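Local coordinates for response regulator (Caulobacter vibrioides, PDB 3N0R), which probably acts as a stress-response switch, in which a two-component receiver domain controls how a sigma-factor-like domain sequesters an anti-sigma factor, at residues A[165-169]-A[170-174]; A[213-216]-A[217-221]; A[271-274]-A[275-279]. The protein carries 1 engineered substitution. All coordinates share one frame; numbering follows the deposited sequence. Where two conformers were deposited one is given.

Contact 1. Residues A[165-169]-A[170-174]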
# COMPACT_ATOMS: atom_id res chain seq x y z
N ILE A 165 5.38 -2.33 17.84
CA ILE A 165 3.98 -2.62 17.55
C ILE A 165 3.12 -1.97 18.63
O ILE A 165 3.43 -2.08 19.82
CB ILE A 165 3.74 -4.15 17.53
CG1 ILE A 165 4.53 -4.79 16.38
CG2 ILE A 165 2.24 -4.46 17.42
CD1 ILE A 165 4.71 -6.27 16.52
N ILE A 166 2.06 -1.28 18.23
CA ILE A 166 1.09 -0.71 19.17
C ILE A 166 -0.27 -1.35 18.90
O ILE A 166 -0.94 -1.03 17.92
CB ILE A 166 1.00 0.84 19.09
CG1 ILE A 166 2.40 1.47 19.11
CG2 ILE A 166 0.13 1.38 20.21
CD1 ILE A 166 2.42 2.97 18.79
N GLU A 167 -0.63 -2.30 19.76
CA GLU A 167 -1.80 -3.13 19.55
C GLU A 167 -2.19 -3.72 20.88
O GLU A 167 -1.35 -4.29 21.58
CB GLU A 167 -1.47 -4.25 18.55
CG GLU A 167 -2.61 -5.22 18.32
CD GLU A 167 -3.84 -4.54 17.77
OE1 GLU A 167 -4.87 -4.51 18.47
OE2 GLU A 167 -3.77 -4.02 16.64
N ASP A 168 -3.46 -3.60 21.25
CA ASP A 168 -3.92 -4.13 22.53
C ASP A 168 -4.68 -5.45 22.43
O ASP A 168 -4.86 -6.14 23.43
CB ASP A 168 -4.72 -3.09 23.33
CG ASP A 168 -5.94 -2.60 22.60
OD1 ASP A 168 -6.06 -2.82 21.38
OD2 ASP A 168 -6.79 -1.96 23.26
N GLU A 169 -5.14 -5.82 21.24
CA GLU A 169 -5.81 -7.11 21.08
C GLU A 169 -4.73 -8.18 21.07
O GLU A 169 -3.90 -8.20 20.18
CB GLU A 169 -6.60 -7.17 19.78
CG GLU A 169 -7.82 -6.29 19.72
CD GLU A 169 -8.77 -6.74 18.63
OE1 GLU A 169 -8.58 -6.34 17.46
OE2 GLU A 169 -9.69 -7.52 18.93
N PRO A 170 -4.73 -9.08 22.07
CA PRO A 170 -3.53 -9.91 22.22
C PRO A 170 -3.25 -10.90 21.08
O PRO A 170 -2.08 -11.08 20.73
CB PRO A 170 -3.76 -10.66 23.54
CG PRO A 170 -5.22 -10.57 23.78
CD PRO A 170 -5.69 -9.29 23.16
N VAL A 171 -4.27 -11.54 20.52
CA VAL A 171 -4.02 -12.48 19.43
C VAL A 171 -3.48 -11.73 18.21
O VAL A 171 -2.56 -12.20 17.54
CB VAL A 171 -5.29 -13.26 19.04
CG1 VAL A 171 -5.06 -14.04 17.75
CG2 VAL A 171 -5.70 -14.19 20.17
N ILE A 172 -4.04 -10.55 17.95
CA ILE A 172 -3.60 -9.72 16.85
C ILE A 172 -2.16 -9.24 17.06
O ILE A 172 -1.35 -9.29 16.14
CB ILE A 172 -4.54 -8.51 16.65
CG1 ILE A 172 -5.98 -8.98 16.35
CG2 ILE A 172 -4.02 -7.59 15.56
CD1 ILE A 172 -6.10 -9.86 15.13
N ALA A 173 -1.84 -8.80 18.28
CA ALA A 173 -0.49 -8.35 18.59
C ALA A 173 0.51 -9.47 18.35
O ALA A 173 1.57 -9.27 17.76
CB ALA A 173 -0.41 -7.86 20.03
N ALA A 174 0.18 -10.67 18.83
CA ALA A 174 1.06 -11.82 18.66
C ALA A 174 1.20 -12.22 17.19
O ALA A 174 2.29 -12.59 16.75
CB ALA A 174 0.56 -12.99 19.48
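Glu169 and Ala173 close the first turn of helix 170-182: Ala173 N donates to Glu169 O over 2.9 Å in a nearly straight bond (163° at the hydrogen), which places Glu169 at the N-cap as the chain leaves strand 162-166. Pro170 follows as the first helical residue, a position that suits proline because no backbone N-H is needed there. Two glutamates then treat the new turn differently. Glu167 folds back against it. Its CG stands anti to the backbone N (chi1 177°) and the chain bends at the next bond, which lays the methylene alongside Ala173, with CG 3.8 Å from Ala173 CB, and carries the carboxylate obliquely across the branch of Ile172, where OE2 comes within 3.7 Å of CG2. The other oxygen, OE1, is turned back to the loop and accepts Glu169 N at 3.1 Å through its anti lone pair, a bond that fixes the rotation of the carboxylate and ties the loop to the N-cap. Glu169, by contrast, runs extended beside Ile172, the two side chains pointing the same way; its OE1 passes 3.9 Å from Ile172 CG1 and finds its main partner in Lys260, with which it forms a salt bridge. Glu167 and Asp168 occupy the place of the acidic pair that follows the first receiver strand and in relatives commonly binds magnesium. Glu167 OE2 lies close to the like-charged Asp212, the predicted phosphorylation site, consistent with a cation pocket. The turn opens the beta-alpha-beta unit made of strand 162-166, helix 170-182 and strand 186-191, Ala173 and Ile165 packing on Ile190 while Ile172 leans on Phe262 in the loop beyond strand 257-259.

Contact 2. Residues A[213-216]-A[217-221]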
# COMPACT_ATOMS: atom_id res chain seq x y z
N ILE A 213 -5.33 1.66 14.69
CA ILE A 213 -6.03 2.93 14.56
C ILE A 213 -6.89 3.23 15.79
O ILE A 213 -7.21 4.38 16.07
CB ILE A 213 -6.92 2.92 13.29
CG1 ILE A 213 -7.24 4.35 12.84
CG2 ILE A 213 -8.18 2.10 13.51
CD1 ILE A 213 -6.05 5.12 12.34
N GLN A 214 -7.27 2.18 16.52
CA GLN A 214 -8.17 2.37 17.65
C GLN A 214 -7.95 1.33 18.72
O GLN A 214 -8.26 0.16 18.54
CB GLN A 214 -9.63 2.31 17.17
CG GLN A 214 -10.63 2.85 18.18
CD GLN A 214 -11.96 3.13 17.53
OE1 GLN A 214 -12.50 2.30 16.79
NE2 GLN A 214 -12.50 4.32 17.79
N LEU A 215 -7.41 1.78 19.85
CA LEU A 215 -7.23 0.92 21.01
C LEU A 215 -8.54 0.78 21.79
O LEU A 215 -9.60 1.23 21.35
CB LEU A 215 -6.13 1.48 21.91
CG LEU A 215 -4.76 1.67 21.24
CD1 LEU A 215 -3.76 2.31 22.19
CD2 LEU A 215 -4.22 0.33 20.72
N ALA A 216 -8.46 0.15 22.96
CA ALA A 216 -9.64 -0.15 23.77
C ALA A 216 -10.34 1.10 24.29
O ALA A 216 -11.56 1.12 24.46
CB ALA A 216 -9.26 -1.07 24.93
N ASP A 217 -9.56 2.15 24.55
CA ASP A 217 -10.11 3.40 25.06
C ASP A 217 -10.69 4.26 23.94
O ASP A 217 -11.18 5.36 24.19
CB ASP A 217 -9.05 4.18 25.85
CG ASP A 217 -7.89 4.62 24.98
OD1 ASP A 217 -7.78 4.14 23.83
OD2 ASP A 217 -7.07 5.44 25.44
N GLY A 218 -10.62 3.76 22.72
CA GLY A 218 -11.10 4.49 21.56
C GLY A 218 -10.04 5.40 20.97
O GLY A 218 -10.26 6.03 19.94
N SER A 219 -8.88 5.47 21.62
CA SER A 219 -7.81 6.36 21.18
C SER A 219 -6.97 5.74 20.07
O SER A 219 -6.97 4.53 19.89
CB SER A 219 -6.91 6.74 22.35
OG SER A 219 -6.00 5.70 22.65
N SER A 220 -6.26 6.59 19.34
CA SER A 220 -5.33 6.15 18.31
C SER A 220 -4.00 5.83 18.98
O SER A 220 -3.43 6.66 19.69
CB SER A 220 -5.14 7.26 17.28
OG SER A 220 -4.34 6.83 16.18
N GLY A 221 -3.51 4.61 18.77
CA GLY A 221 -2.31 4.14 19.43
C GLY A 221 -1.08 5.00 19.20
O GLY A 221 -0.19 5.05 20.04
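Leu215 and Ser219 face each other across a tight reversal, in which Leu215 N donates to Ser219 O at 2.8 Å and Gly218 N returns to Leu215 O at 3.1 Å, closing a type I turn; with Gly218 at a positive phi of 87°, this is the pattern of a type I turn with a G1 beta bulge. Ser219 O is also approached by Gln214 CA, whose C-H points at it from 3.3 Å. Asp217, itself exposed, braces the turn through its carboxylate. Its chi1 of 64° swings the carboxylate over the following residues, where OD1 takes two donors from Ser219: the backbone N, arriving from above the carboxylate plane, and OG, 2.6 Å away on the syn lone pair. The backbone bond makes an Asx turn, and the hydroxyl adds a second grip on the same oxygen. The buried Leu215 side chain lies against Gly221, CD1 being 3.6 Å from Gly221 CA, while Gln214 passes alongside Gly218 with its CG. The whole loop links strand 208-212 to helix 226-231: Asp217 OD2 reaches a salt bridge with Arg194 at the start of helix 194-203, Gln214 N bonds to Asp212, and Ile213 packs on strand 236-240.

Contact 3. Residues A[271-274]-A[275-279]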
# COMPACT_ATOMS: atom_id res chain seq x y z
N ILE A 271 5.00 -3.52 4.69
CA ILE A 271 6.29 -3.27 5.31
C ILE A 271 7.36 -3.01 4.24
O ILE A 271 8.17 -2.10 4.38
CB ILE A 271 6.70 -4.44 6.22
CG1 ILE A 271 5.77 -4.48 7.44
CG2 ILE A 271 8.17 -4.32 6.65
CD1 ILE A 271 5.99 -5.67 8.35
N GLY A 272 7.33 -3.79 3.16
CA GLY A 272 8.27 -3.59 2.07
C GLY A 272 8.23 -2.19 1.50
O GLY A 272 9.28 -1.61 1.19
N GLN A 273 7.03 -1.64 1.32
CA GLN A 273 6.91 -0.28 0.79
C GLN A 273 7.31 0.77 1.81
O GLN A 273 8.00 1.73 1.46
CB GLN A 273 5.49 -0.01 0.29
CG GLN A 273 5.14 -0.84 -0.93
CD GLN A 273 6.12 -0.64 -2.06
OE1 GLN A 273 7.02 -1.46 -2.25
NE2 GLN A 273 5.97 0.46 -2.79
N ALA A 274 6.87 0.62 3.06
CA ALA A 274 7.23 1.58 4.09
C ALA A 274 8.74 1.73 4.22
O ALA A 274 9.25 2.84 4.32
CB ALA A 274 6.62 1.18 5.42
N LEU A 275 9.45 0.60 4.21
CA LEU A 275 10.90 0.63 4.35
C LEU A 275 11.62 1.03 3.06
O LEU A 275 12.75 1.51 3.11
CB LEU A 275 11.44 -0.69 4.89
CG LEU A 275 10.95 -1.04 6.29
CD1 LEU A 275 11.48 -2.41 6.70
CD2 LEU A 275 11.38 0.03 7.28
N PHE A 276 10.97 0.82 1.92
CA PHE A 276 11.51 1.31 0.65
C PHE A 276 11.52 2.84 0.65
O PHE A 276 12.52 3.46 0.28
CB PHE A 276 10.69 0.77 -0.53
CG PHE A 276 11.06 1.38 -1.85
CD1 PHE A 276 12.25 1.08 -2.48
CD2 PHE A 276 10.18 2.25 -2.48
CE1 PHE A 276 12.58 1.64 -3.70
CE2 PHE A 276 10.49 2.81 -3.70
CZ PHE A 276 11.70 2.50 -4.32
N PHE A 277 10.41 3.45 1.07
CA PHE A 277 10.29 4.90 1.07
C PHE A 277 10.99 5.57 2.25
O PHE A 277 11.40 6.72 2.14
CB PHE A 277 8.81 5.32 0.99
CG PHE A 277 8.23 5.15 -0.37
CD1 PHE A 277 8.61 6.01 -1.40
CD2 PHE A 277 7.33 4.14 -0.65
CE1 PHE A 277 8.11 5.86 -2.67
CE2 PHE A 277 6.81 3.98 -1.94
CZ PHE A 277 7.21 4.84 -2.95
N HIS A 278 11.14 4.84 3.36
CA HIS A 278 11.69 5.42 4.59
C HIS A 278 12.68 4.49 5.28
O HIS A 278 12.46 4.10 6.42
CB HIS A 278 10.56 5.80 5.55
CG HIS A 278 9.53 6.67 4.92
ND1 HIS A 278 9.70 8.03 4.76
CD2 HIS A 278 8.33 6.38 4.36
CE1 HIS A 278 8.65 8.54 4.15
NE2 HIS A 278 7.80 7.56 3.90
N PRO A 279 13.78 4.15 4.60
CA PRO A 279 14.79 3.26 5.17
C PRO A 279 15.66 3.95 6.21
O PRO A 279 15.58 5.17 6.33
CB PRO A 279 15.66 2.89 3.97
CG PRO A 279 15.54 4.09 3.07
CD PRO A 279 14.15 4.61 3.25
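Ala274 O receives His278 N at 2.9 Å, a bent bond (131° at the hydrogen) at the point where the backbone leaves helical geometry. The imidazole brings its edge to the same carbonyl, CD2 lying 3.7 Å from Ala274 O, while ND1 on the ring bonds to Asp233. One turn earlier, Leu275 N is held straighter by Ile271 O, and the two side chains run side by side, Leu275 CD1 meeting Ile271 CG2 at 3.8 Å. The side turned to the sigma-like region is built differently. Gln273 and Phe277 also lie alongside each other, but their amide and ring planes stand at 90°, with NE2 3.7 Å from CE2 of the ring; Arg117 and the carbonyl of Ala40 hold the two ends of that amide. Phe276, its CG anti to the backbone N (chi1 172°), directs an edge at a face of Phe277, CD2 standing 3.7 Å above the centre of that ring, and meets Arg117 in a cation-pi contact. This is the two-faced terminal helix of a receiver fold: Ile271 and Ala274 pack on strands 208-212 and 236-240, while Gln273 and Phe276 engage the sigma-like region, consistent with an interdomain surface.

Contacts 1 and 2 both border the carboxyl ends of the central strands and touch through a weak hydrogen bond between Ala216 N and Asp168 OD2, whereas contact 3 lies about 22 Å from contact 1 and 24 Å from contact 2, between centres. Their chemistry follows this placement. In both partly buried loops a carboxylate accepts a backbone N-H two residues on, besides main-chain bonds; Glu167 lies close to the predicted phosphorylation site, and Gln214 N bonds to it. Contact 3, buried and nearer the chain's centre, relies on helical bonds, aliphatic packing and aromatic rings between the sheet and the sigma-like helices. Acidic site and domain interface thus occupy separate parts of one receiver fold.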